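Rab5 protein, putative (Plasmodium falciparum, PDB 3CLV) is a putative Rab5, a small guanine-nucleotide-binding protein of the Ras family with a P-loop fold, modelled with guanosine-5'-diphosphate in its pocket. Local coordinates at residues S7-L12 against D96-A101; S16-S21 against I121-I126; I151-K156 against I181-K186. All blocks are in the same frame, centred on the assembly; numbering follows the deposited sequence. Where two conformers were deposited one is given.

How the interactions relate
All three contacts reach one six-stranded sheet, and interactions 2 and 3 also touch GDP. Interaction 1 pairs strands 8-13 and 92-99; interaction 2 lays the phosphate-binding loop on strand 119-125; interaction 3 pairs strands 149-155 and 179-183, whose ends lead into the guanine site. Interactions 1 and 2 touch where Leu12 CD1 meets Val123 CG2 at 3.5 Å and Asp99 OD1 lies 3.3 Å from Lys20 CE. Interactions 2 and 3, with centres about 8 Å apart, are tied by Lys156 NZ to Ser17 O, 2.8 Å. Interaction 1 stays a step back, the Asp99 side chain being about 5 Å from GDP.

Interaction 1: S7-L12 against D96-A101; sequences SYKTVL and DIWDTA
With CG anti to the backbone N (chi1 -180°) and the chain extended beyond it, Lys9 stretches over one face of Trp98, whose own CG is anti to the carbonyl carbon (chi1 -64°). They stand on neighbouring parallel strands, 8-13 and 92-99, in the central sheet of a Ras-like P-loop domain. Lys9 CE sits 3.5 Å from the centroid of the six-membered ring, almost straight above it, a CH-pi contact; Lys9 NZ follows in a cation-pi contact at 3.8 Å while hydrogen-bonding to Arg115 O and Leu112 O. The indole's rotation is further fixed by Trp98 NE1, which in the modelled conformer of Asp96 donates in the ring plane to Asp96 OD2 at 2.9 Å, meeting the carboxylate from above its plane. In that conformer Asp96 OD1 forms a salt bridge with Arg115 of the second subunit, which meets the sheet face carrying Lys9, Asp96 and Trp98. On the opposite face of the sheet, Leu12 CB packs on Ile97 CG2 at 3.9 Å, next to helix 20-29. Four backbone hydrogen bonds join the strands; Tyr8 O takes both Asp96 N and Thr10 OG1, from opposite faces of its plane. Beyond the strand end, where the family's DxxG sequence begins at Asp99, Thr100 N adds a fifth to Leu12 O, and an Asx turn closes with Ala101 N donating to Asp99 OD1 at 3.0 Å.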
loop_
_atom_site.group_PDB
_atom_site.type_symbol
_atom_site.label_atom_id
_atom_site.label_comp_id
_atom_site.label_asym_id
_atom_site.label_seq_id
_atom_site.Cartn_x
_atom_site.Cartn_y
_atom_site.Cartn_z
ATOM N N SER A 7 9.330 0.594 8.196
ATOM C CA SER A 7 8.682 -0.728 8.161
ATOM C C SER A 7 8.628 -1.308 6.748
ATOM O O SER A 7 8.753 -0.587 5.743
ATOM C CB SER A 7 7.292 -0.726 8.816
ATOM O OG SER A 7 6.330 -0.124 7.990
ATOM N N TYR A 8 8.434 -2.617 6.689
ATOM C CA TYR A 8 8.485 -3.354 5.446
ATOM C C TYR A 8 7.121 -3.960 5.162
ATOM O O TYR A 8 6.689 -4.905 5.850
ATOM C CB TYR A 8 9.589 -4.413 5.513
ATOM C CG TYR A 8 10.956 -3.798 5.755
ATOM C CD1 TYR A 8 11.726 -3.356 4.695
ATOM C CD2 TYR A 8 11.465 -3.646 7.052
ATOM C CE1 TYR A 8 12.966 -2.777 4.894
ATOM C CE2 TYR A 8 12.717 -3.051 7.267
ATOM C CZ TYR A 8 13.456 -2.628 6.173
ATOM O OH TYR A 8 14.692 -2.040 6.331
ATOM N N LYS A 9 6.440 -3.397 4.159
ATOM C CA LYS A 9 5.155 -3.953 3.720
ATOM C C LYS A 9 5.316 -5.420 3.345
ATOM O O LYS A 9 6.227 -5.787 2.590
ATOM C CB LYS A 9 4.544 -3.156 2.562
ATOM C CG LYS A 9 3.189 -3.701 2.067
ATOM C CD LYS A 9 2.623 -2.788 0.967
ATOM C CE LYS A 9 1.260 -3.269 0.486
ATOM N NZ LYS A 9 0.739 -2.353 -0.600
ATOM N N THR A 10 4.437 -6.257 3.901
ATOM C CA THR A 10 4.508 -7.699 3.714
ATOM C C THR A 10 3.122 -8.208 3.381
ATOM O O THR A 10 2.194 -8.097 4.201
ATOM C CB THR A 10 5.067 -8.367 4.986
ATOM O OG1 THR A 10 6.382 -7.871 5.224
ATOM C CG2 THR A 10 5.088 -9.880 4.863
ATOM N N VAL A 11 2.964 -8.732 2.162
ATOM C CA VAL A 11 1.689 -9.315 1.758
ATOM C C VAL A 11 1.601 -10.761 2.246
ATOM O O VAL A 11 2.495 -11.593 1.999
ATOM C CB VAL A 11 1.369 -9.188 0.235
ATOM C CG1 VAL A 11 2.466 -9.817 -0.656
ATOM C CG2 VAL A 11 -0.004 -9.819 -0.102
ATOM N N LEU A 12 0.519 -11.043 2.960
ATOM C CA LEU A 12 0.244 -12.394 3.402
ATOM C C LEU A 12 -0.873 -12.942 2.530
ATOM O O LEU A 12 -2.019 -12.484 2.591
ATOM C CB LEU A 12 -0.108 -12.403 4.900
ATOM C CG LEU A 12 -0.586 -13.716 5.525
ATOM C CD1 LEU A 12 0.417 -14.838 5.365
ATOM C CD2 LEU A 12 -0.861 -13.463 7.008
ATOM N N ASP A 96 4.961 -4.678 8.293
ATOM C CA ASP A 96 3.591 -4.214 8.170
ATOM C C ASP A 96 2.853 -5.268 7.338
ATOM O O ASP A 96 2.972 -5.281 6.113
ATOM C CB ASP A 96 3.568 -2.821 7.517
ATOM C CG ASP A 96 2.166 -2.365 7.105
ATOM O OD1 ASP A 96 1.150 -2.889 7.617
ATOM O OD2 ASP A 96 2.085 -1.456 6.252
ATOM N N ILE A 97 2.119 -6.150 8.012
ATOM C CA ILE A 97 1.507 -7.317 7.365
ATOM C C ILE A 97 0.097 -7.049 6.883
ATOM O O ILE A 97 -0.782 -6.694 7.672
ATOM C CB ILE A 97 1.503 -8.530 8.313
ATOM C CG1 ILE A 97 2.924 -8.749 8.856
ATOM C CG2 ILE A 97 1.030 -9.784 7.580
ATOM C CD1 ILE A 97 2.963 -9.430 10.236
ATOM N N TRP A 98 -0.109 -7.240 5.584
ATOM C CA TRP A 98 -1.396 -7.096 4.962
ATOM C C TRP A 98 -1.896 -8.487 4.602
ATOM O O TRP A 98 -1.390 -9.108 3.658
ATOM C CB TRP A 98 -1.297 -6.237 3.685
ATOM C CG TRP A 98 -0.874 -4.781 3.881
ATOM C CD1 TRP A 98 -0.017 -4.284 4.812
ATOM C CD2 TRP A 98 -1.261 -3.673 3.063
ATOM N NE1 TRP A 98 0.122 -2.923 4.660
ATOM C CE2 TRP A 98 -0.630 -2.528 3.584
ATOM C CE3 TRP A 98 -2.104 -3.536 1.947
ATOM C CZ2 TRP A 98 -0.792 -1.263 3.017
ATOM C CZ3 TRP A 98 -2.267 -2.287 1.388
ATOM C CH2 TRP A 98 -1.619 -1.160 1.931
ATOM N N ASP A 99 -2.923 -8.953 5.314
ATOM C CA ASP A 99 -3.534 -10.261 5.039
ATOM C C ASP A 99 -4.624 -10.094 3.997
ATOM O O ASP A 99 -5.611 -9.404 4.241
ATOM C CB ASP A 99 -4.105 -10.858 6.333
ATOM C CG ASP A 99 -4.826 -12.189 6.136
ATOM O OD1 ASP A 99 -4.759 -12.780 5.036
ATOM O OD2 ASP A 99 -5.468 -12.653 7.126
ATOM N N THR A 100 -4.432 -10.712 2.829
ATOM C CA THR A 100 -5.411 -10.568 1.737
ATOM C C THR A 100 -6.819 -10.974 2.207
ATOM O O THR A 100 -7.808 -10.379 1.780
ATOM C CB THR A 100 -5.002 -11.341 0.458
ATOM O OG1 THR A 100 -4.773 -12.716 0.780
ATOM C CG2 THR A 100 -3.715 -10.754 -0.141
ATOM N N ALA A 101 -6.882 -11.979 3.081
ATOM C CA ALA A 101 -8.095 -12.374 3.838
ATOM C C ALA A 101 -9.360 -12.559 3.013
ATOM O O ALA A 101 -10.468 -12.307 3.519
ATOM C CB ALA A 101 -8.378 -11.384 4.976
HETATM O O HOH W 1 5.144 -0.406 5.295
#

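Interaction 2: S16-S21 against I121-I126; sequences SSVGKS and IVVFDI. With GDP (guanosine-5'-diphosphate), chain D.
Val18 presses both its methyls onto strand 119-125, and this is the close-packed part of the contact. The segment around it is consistent with a P-loop (Walker A): a turn leading from strand 8-13 into helix 20-29, wrapped round the phosphates of GDP. With chi1 at -57°, Val18 CG2 lies between the backbone N and the carbonyl carbon and runs back along the strand to Val123 CG1, 3.7 Å away; CG1 dips toward the peptide between Phe124 and Asp125, 3.9 Å from Asp125 N. Here the packing is van der Waals alone, without a direct hydrogen bond between the two segments. The looser side is at Ser17, which is partly exposed and reaches Asp125 through a water: the water donates to Ser17 OG at 2.7 Å and to Asp125 OD2 at 2.9 Å. Asp125 OD1, for its part, is bonded to Ser127 OG. Above the strand the loop turns its amides inward. Ser17 N gives a nearly straight bond to GDP O2B, and GDP O3B is gripped by three donors: Gly19 N, Lys20 N and Lys20 NZ. Gly19 has a positive phi of 116°, a backbone shape that suits glycine, and stands at the N-cap of the helix. The Lys20 chain bends twice, at chi3 and chi4, which folds its amino group back over the phosphate and toward Gly14 O; NZ ends 2.8 Å from GDP O3B. One residue on, Ser21 N donates to GDP O1B, while the hydroxyl Ser21 OG meets GDP O2A at 2.6 Å.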
loop_
_atom_site.group_PDB
_atom_site.type_symbol
_atom_site.label_atom_id
_atom_site.label_comp_id
_atom_site.label_asym_id
_atom_site.label_seq_id
_atom_site.Cartn_x
_atom_site.Cartn_y
_atom_site.Cartn_z
ATOM N N SER A 16 -8.283 -19.090 0.715
ATOM C CA SER A 16 -9.029 -19.183 1.971
ATOM C C SER A 16 -8.925 -20.577 2.595
ATOM O O SER A 16 -8.880 -21.604 1.890
ATOM C CB SER A 16 -10.499 -18.738 1.847
ATOM O OG SER A 16 -11.199 -19.548 0.928
ATOM N N SER A 17 -8.832 -20.569 3.924
ATOM C CA SER A 17 -8.750 -21.753 4.789
ATOM C C SER A 17 -7.348 -22.292 5.053
ATOM O O SER A 17 -7.202 -23.193 5.876
ATOM C CB SER A 17 -9.672 -22.900 4.315
ATOM O OG SER A 17 -8.971 -23.730 3.402
ATOM N N VAL A 18 -6.332 -21.744 4.378
ATOM C CA VAL A 18 -4.928 -22.216 4.571
ATOM C C VAL A 18 -4.338 -21.832 5.918
ATOM O O VAL A 18 -3.404 -22.475 6.395
ATOM C CB VAL A 18 -3.971 -21.828 3.398
ATOM C CG1 VAL A 18 -4.502 -22.357 2.081
ATOM C CG2 VAL A 18 -3.704 -20.309 3.332
ATOM N N GLY A 19 -4.891 -20.803 6.556
ATOM C CA GLY A 19 -4.472 -20.464 7.909
ATOM C C GLY A 19 -3.803 -19.105 8.089
ATOM O O GLY A 19 -3.127 -18.883 9.091
ATOM N N LYS A 20 -4.005 -18.190 7.144
ATOM C CA LYS A 20 -3.444 -16.831 7.241
ATOM C C LYS A 20 -3.880 -16.096 8.520
ATOM O O LYS A 20 -3.042 -15.548 9.223
ATOM C CB LYS A 20 -3.840 -16.004 6.008
ATOM C CG LYS A 20 -3.306 -16.547 4.664
ATOM C CD LYS A 20 -3.698 -15.628 3.476
ATOM C CE LYS A 20 -5.226 -15.485 3.222
ATOM N NZ LYS A 20 -5.999 -16.800 3.028
ATOM N N SER A 21 -5.176 -16.089 8.845
ATOM C CA SER A 21 -5.603 -15.319 10.023
ATOM C C SER A 21 -5.015 -15.975 11.269
ATOM O O SER A 21 -4.684 -15.294 12.228
ATOM C CB SER A 21 -7.139 -15.178 10.131
ATOM O OG SER A 21 -7.767 -16.375 10.584
ATOM N N ILE A 121 4.521 -13.443 1.765
ATOM C CA ILE A 121 4.348 -14.722 2.434
ATOM C C ILE A 121 3.228 -15.479 1.733
ATOM O O ILE A 121 2.048 -15.087 1.812
ATOM C CB ILE A 121 3.985 -14.554 3.941
ATOM C CG1 ILE A 121 5.014 -13.698 4.676
ATOM C CG2 ILE A 121 3.841 -15.929 4.641
ATOM C CD1 ILE A 121 4.538 -13.285 6.110
ATOM N N VAL A 122 3.593 -16.556 1.037
ATOM C CA VAL A 122 2.615 -17.329 0.264
ATOM C C VAL A 122 2.365 -18.655 0.979
ATOM O O VAL A 122 3.263 -19.509 1.066
ATOM C CB VAL A 122 3.053 -17.574 -1.209
ATOM C CG1 VAL A 122 1.892 -18.190 -1.995
ATOM C CG2 VAL A 122 3.479 -16.270 -1.874
ATOM N N VAL A 123 1.154 -18.808 1.501
ATOM C CA VAL A 123 0.829 -19.898 2.416
ATOM C C VAL A 123 -0.032 -20.943 1.697
ATOM O O VAL A 123 -0.902 -20.603 0.921
ATOM C CB VAL A 123 0.036 -19.354 3.663
ATOM C CG1 VAL A 123 -0.248 -20.470 4.677
ATOM C CG2 VAL A 123 0.790 -18.204 4.303
ATOM N N PHE A 124 0.230 -22.216 1.960
ATOM C CA PHE A 124 -0.678 -23.278 1.533
ATOM C C PHE A 124 -0.884 -24.248 2.699
ATOM O O PHE A 124 -0.213 -24.149 3.739
ATOM C CB PHE A 124 -0.180 -23.965 0.243
ATOM C CG PHE A 124 1.033 -24.864 0.450
ATOM C CD1 PHE A 124 2.322 -24.330 0.431
ATOM C CD2 PHE A 124 0.875 -26.231 0.654
ATOM C CE1 PHE A 124 3.441 -25.134 0.640
ATOM C CE2 PHE A 124 1.994 -27.059 0.872
ATOM C CZ PHE A 124 3.278 -26.504 0.859
ATOM N N ASP A 125 -1.841 -25.154 2.520
ATOM C CA ASP A 125 -2.244 -26.129 3.531
ATOM C C ASP A 125 -1.729 -27.475 3.017
ATOM O O ASP A 125 -2.074 -27.906 1.910
ATOM C CB ASP A 125 -3.788 -26.083 3.646
ATOM C CG ASP A 125 -4.383 -27.185 4.523
ATOM O OD1 ASP A 125 -3.653 -28.064 5.049
ATOM O OD2 ASP A 125 -5.636 -27.166 4.652
ATOM N N ILE A 126 -0.883 -28.119 3.813
ATOM C CA ILE A 126 -0.262 -29.395 3.418
ATOM C C ILE A 126 -1.279 -30.517 3.147
ATOM O O ILE A 126 -0.966 -31.486 2.443
ATOM C CB ILE A 126 0.863 -29.865 4.393
ATOM C CG1 ILE A 126 0.377 -29.963 5.843
ATOM C CG2 ILE A 126 2.077 -28.944 4.304
ATOM C CD1 ILE A 126 -0.230 -31.323 6.208
HETATM P PB GDP D . -7.381 -18.137 6.231
HETATM O O1B GDP D . -7.207 -16.838 6.950
HETATM O O2B GDP D . -8.667 -18.147 5.436
HETATM O O3B GDP D . -6.238 -18.452 5.299
HETATM O O3A GDP D . -7.417 -19.376 7.278
HETATM P PA GDP D . -7.902 -19.304 8.826
HETATM O O1A GDP D . -9.296 -18.703 8.915
HETATM O O2A GDP D . -6.892 -18.681 9.738
HETATM O "O5'" GDP D . -8.017 -20.870 9.171
HETATM C "C5'" GDP D . -8.934 -21.737 8.493
HETATM C "C4'" GDP D . -9.175 -22.961 9.385
HETATM O "O4'" GDP D . -7.980 -23.738 9.496
HETATM C "C3'" GDP D . -9.605 -22.645 10.815
HETATM O "O3'" GDP D . -10.537 -23.677 11.163
HETATM C "C2'" GDP D . -8.335 -22.810 11.653
HETATM O "O2'" GDP D . -8.568 -23.195 13.015
HETATM C "C1'" GDP D . -7.635 -23.917 10.878
HETATM N N9 GDP D . -6.175 -23.816 10.968
HETATM C C8 GDP D . -5.427 -22.729 10.682
HETATM N N7 GDP D . -4.121 -23.000 10.867
HETATM C C5 GDP D . -4.031 -24.291 11.263
HETATM C C6 GDP D . -2.939 -25.225 11.624
HETATM O O6 GDP D . -1.746 -24.838 11.589
HETATM N N1 GDP D . -3.278 -26.493 11.979
HETATM C C2 GDP D . -4.561 -26.938 12.010
HETATM N N2 GDP D . -4.801 -28.226 12.369
HETATM N N3 GDP D . -5.624 -26.127 11.708
HETATM C C4 GDP D . -5.402 -24.827 11.327
HETATM O O HOH W 2 -7.434 -25.919 2.770
#

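Interaction 3: I151-K156 against I181-K186; sequences ILVANK and IQTSAK. With GDP (guanosine-5'-diphosphate), chain D.
Leu152 O accepts from Ile181 N, Ala154 N donates to Ile181 O, and Thr183 N closes on Ala154 O at 2.8 Å, backbone bonds that join parallel strands 149-155 and 179-183. The apolar contacts lie on the face toward helix 191-206, where Ile181 CG2 rests against both Ile151 CD1 and Val153 CG2, 3.8 Å from each. A tight spot of another kind adjoins them, with Val153 CG1 only 3.2 Å from Thr183 OG1.

Among the polar side chains, chi1 of -166° (CG anti to the backbone N) carries the Asn155 amide across to Thr183. Its OD1 accepts two donors: Thr183 OG1 at 2.9 Å, and Ala185 N at 3.3 Å, in the amide plane on a lone pair. With Asn155 ND2 given to Val18 O, the amide is held at both ends.

Lys156 runs along one face of the guanine, CG 3.5 Å from GDP C6, and NZ bonds to both Ser17 O and GDP O4'. Lys186 CB packs on the other face, 3.5 Å from GDP N1. Ala185 N is divided between Asn155 OD1 and, weakly, GDP O6, which also takes a weak bond from Lys186 N. Asn155-Lys156, continued by Asp158, and Ser184-Ala185-Lys186 are the NKxD and SAK motifs of the Ras-family guanine site.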
loop_
_atom_site.group_PDB
_atom_site.type_symbol
_atom_site.label_atom_id
_atom_site.label_comp_id
_atom_site.label_asym_id
_atom_site.label_seq_id
_atom_site.Cartn_x
_atom_site.Cartn_y
_atom_site.Cartn_z
ATOM N N ILE A 151 8.607 -15.992 0.758
ATOM C CA ILE A 151 8.650 -17.185 1.586
ATOM C C ILE A 151 7.392 -18.031 1.356
ATOM O O ILE A 151 6.249 -17.545 1.482
ATOM C CB ILE A 151 8.934 -16.868 3.076
ATOM C CG1 ILE A 151 9.108 -18.158 3.897
ATOM C CG2 ILE A 151 7.873 -15.891 3.691
ATOM C CD1 ILE A 151 10.016 -17.917 5.142
ATOM N N LEU A 152 7.621 -19.285 0.972
ATOM C CA LEU A 152 6.536 -20.219 0.737
ATOM C C LEU A 152 6.325 -20.943 2.053
ATOM O O LEU A 152 7.279 -21.466 2.641
ATOM C CB LEU A 152 6.885 -21.179 -0.403
ATOM C CG LEU A 152 5.890 -22.291 -0.716
ATOM C CD1 LEU A 152 4.590 -21.687 -1.288
ATOM C CD2 LEU A 152 6.512 -23.270 -1.724
ATOM N N VAL A 153 5.083 -20.935 2.541
ATOM C CA VAL A 153 4.797 -21.478 3.877
ATOM C C VAL A 153 3.884 -22.693 3.758
ATOM O O VAL A 153 2.772 -22.607 3.213
ATOM C CB VAL A 153 4.174 -20.418 4.851
ATOM C CG1 VAL A 153 3.741 -21.060 6.204
ATOM C CG2 VAL A 153 5.134 -19.260 5.095
ATOM N N ALA A 154 4.378 -23.828 4.256
ATOM C CA ALA A 154 3.599 -25.060 4.325
ATOM C C ALA A 154 2.941 -25.119 5.696
ATOM O O ALA A 154 3.556 -25.565 6.674
ATOM C CB ALA A 154 4.499 -26.280 4.094
ATOM N N ASN A 155 1.702 -24.632 5.783
ATOM C CA ASN A 155 1.000 -24.604 7.060
ATOM C C ASN A 155 0.184 -25.890 7.341
ATOM O O ASN A 155 -0.158 -26.637 6.419
ATOM C CB ASN A 155 0.124 -23.341 7.175
ATOM C CG ASN A 155 -0.370 -23.082 8.603
ATOM O OD1 ASN A 155 0.403 -23.100 9.561
ATOM N ND2 ASN A 155 -1.662 -22.770 8.729
ATOM N N LYS A 156 -0.106 -26.116 8.624
ATOM C CA LYS A 156 -0.945 -27.238 9.112
ATOM C C LYS A 156 -0.204 -28.573 9.201
ATOM O O LYS A 156 -0.822 -29.644 9.120
ATOM C CB LYS A 156 -2.243 -27.384 8.315
ATOM C CG LYS A 156 -3.042 -26.063 8.188
ATOM C CD LYS A 156 -4.512 -26.395 8.006
ATOM C CE LYS A 156 -5.295 -25.221 7.432
ATOM N NZ LYS A 156 -6.772 -25.495 7.395
ATOM N N ILE A 181 9.400 -22.686 4.589
ATOM C CA ILE A 181 9.273 -23.084 5.981
ATOM C C ILE A 181 7.986 -23.915 6.178
ATOM O O ILE A 181 6.995 -23.726 5.472
ATOM C CB ILE A 181 9.379 -21.852 6.933
ATOM C CG1 ILE A 181 9.507 -22.286 8.405
ATOM C CG2 ILE A 181 8.217 -20.841 6.677
ATOM C CD1 ILE A 181 10.164 -21.259 9.282
ATOM N N GLN A 182 8.040 -24.878 7.091
ATOM C CA GLN A 182 6.877 -25.688 7.439
ATOM C C GLN A 182 6.392 -25.219 8.795
ATOM O O GLN A 182 7.190 -25.088 9.722
ATOM C CB GLN A 182 7.256 -27.163 7.516
ATOM C CG GLN A 182 7.559 -27.806 6.177
ATOM C CD GLN A 182 7.851 -29.278 6.339
ATOM O OE1 GLN A 182 6.960 -30.049 6.684
ATOM N NE2 GLN A 182 9.103 -29.675 6.117
ATOM N N THR A 183 5.089 -24.949 8.899
ATOM C CA THR A 183 4.539 -24.339 10.112
ATOM C C THR A 183 3.252 -25.007 10.620
ATOM O O THR A 183 2.556 -25.716 9.880
ATOM C CB THR A 183 4.242 -22.805 9.919
ATOM O OG1 THR A 183 3.215 -22.639 8.938
ATOM C CG2 THR A 183 5.489 -22.029 9.503
ATOM N N SER A 184 2.963 -24.768 11.898
ATOM C CA SER A 184 1.642 -25.016 12.455
ATOM C C SER A 184 1.222 -23.810 13.286
ATOM O O SER A 184 1.858 -23.469 14.290
ATOM C CB SER A 184 1.590 -26.328 13.265
ATOM O OG SER A 184 0.279 -26.540 13.817
ATOM N N ALA A 185 0.164 -23.126 12.843
ATOM C CA ALA A 185 -0.483 -22.098 13.673
ATOM C C ALA A 185 -1.086 -22.732 14.923
ATOM O O ALA A 185 -1.122 -22.113 15.979
ATOM C CB ALA A 185 -1.571 -21.365 12.882
ATOM N N LYS A 186 -1.567 -23.965 14.789
ATOM C CA LYS A 186 -2.172 -24.698 15.918
ATOM C C LYS A 186 -1.182 -24.913 17.075
ATOM O O LYS A 186 -1.474 -24.563 18.220
ATOM C CB LYS A 186 -2.817 -26.009 15.440
ATOM C CG LYS A 186 -3.672 -26.737 16.520
ATOM C CD LYS A 186 -4.359 -27.985 15.981
ATOM C CE LYS A 186 -4.954 -28.843 17.118
ATOM N NZ LYS A 186 -5.786 -29.935 16.512
HETATM P PB GDP D . -7.381 -18.137 6.231
HETATM O O1B GDP D . -7.207 -16.838 6.950
HETATM O O2B GDP D . -8.667 -18.147 5.436
HETATM O O3B GDP D . -6.238 -18.452 5.299
HETATM O O3A GDP D . -7.417 -19.376 7.278
HETATM P PA GDP D . -7.902 -19.304 8.826
HETATM O O1A GDP D . -9.296 -18.703 8.915
HETATM O O2A GDP D . -6.892 -18.681 9.738
HETATM O "O5'" GDP D . -8.017 -20.870 9.171
HETATM C "C5'" GDP D . -8.934 -21.737 8.493
HETATM C "C4'" GDP D . -9.175 -22.961 9.385
HETATM O "O4'" GDP D . -7.980 -23.738 9.496
HETATM C "C3'" GDP D . -9.605 -22.645 10.815
HETATM O "O3'" GDP D . -10.537 -23.677 11.163
HETATM C "C2'" GDP D . -8.335 -22.810 11.653
HETATM O "O2'" GDP D . -8.568 -23.195 13.015
HETATM C "C1'" GDP D . -7.635 -23.917 10.878
HETATM N N9 GDP D . -6.175 -23.816 10.968
HETATM C C8 GDP D . -5.427 -22.729 10.682
HETATM N N7 GDP D . -4.121 -23.000 10.867
HETATM C C5 GDP D . -4.031 -24.291 11.263
HETATM C C6 GDP D . -2.939 -25.225 11.624
HETATM O O6 GDP D . -1.746 -24.838 11.589
HETATM N N1 GDP D . -3.278 -26.493 11.979
HETATM C C2 GDP D . -4.561 -26.938 12.010
HETATM N N2 GDP D . -4.801 -28.226 12.369
HETATM N N3 GDP D . -5.624 -26.127 11.708
HETATM C C4 GDP D . -5.402 -24.827 11.327
#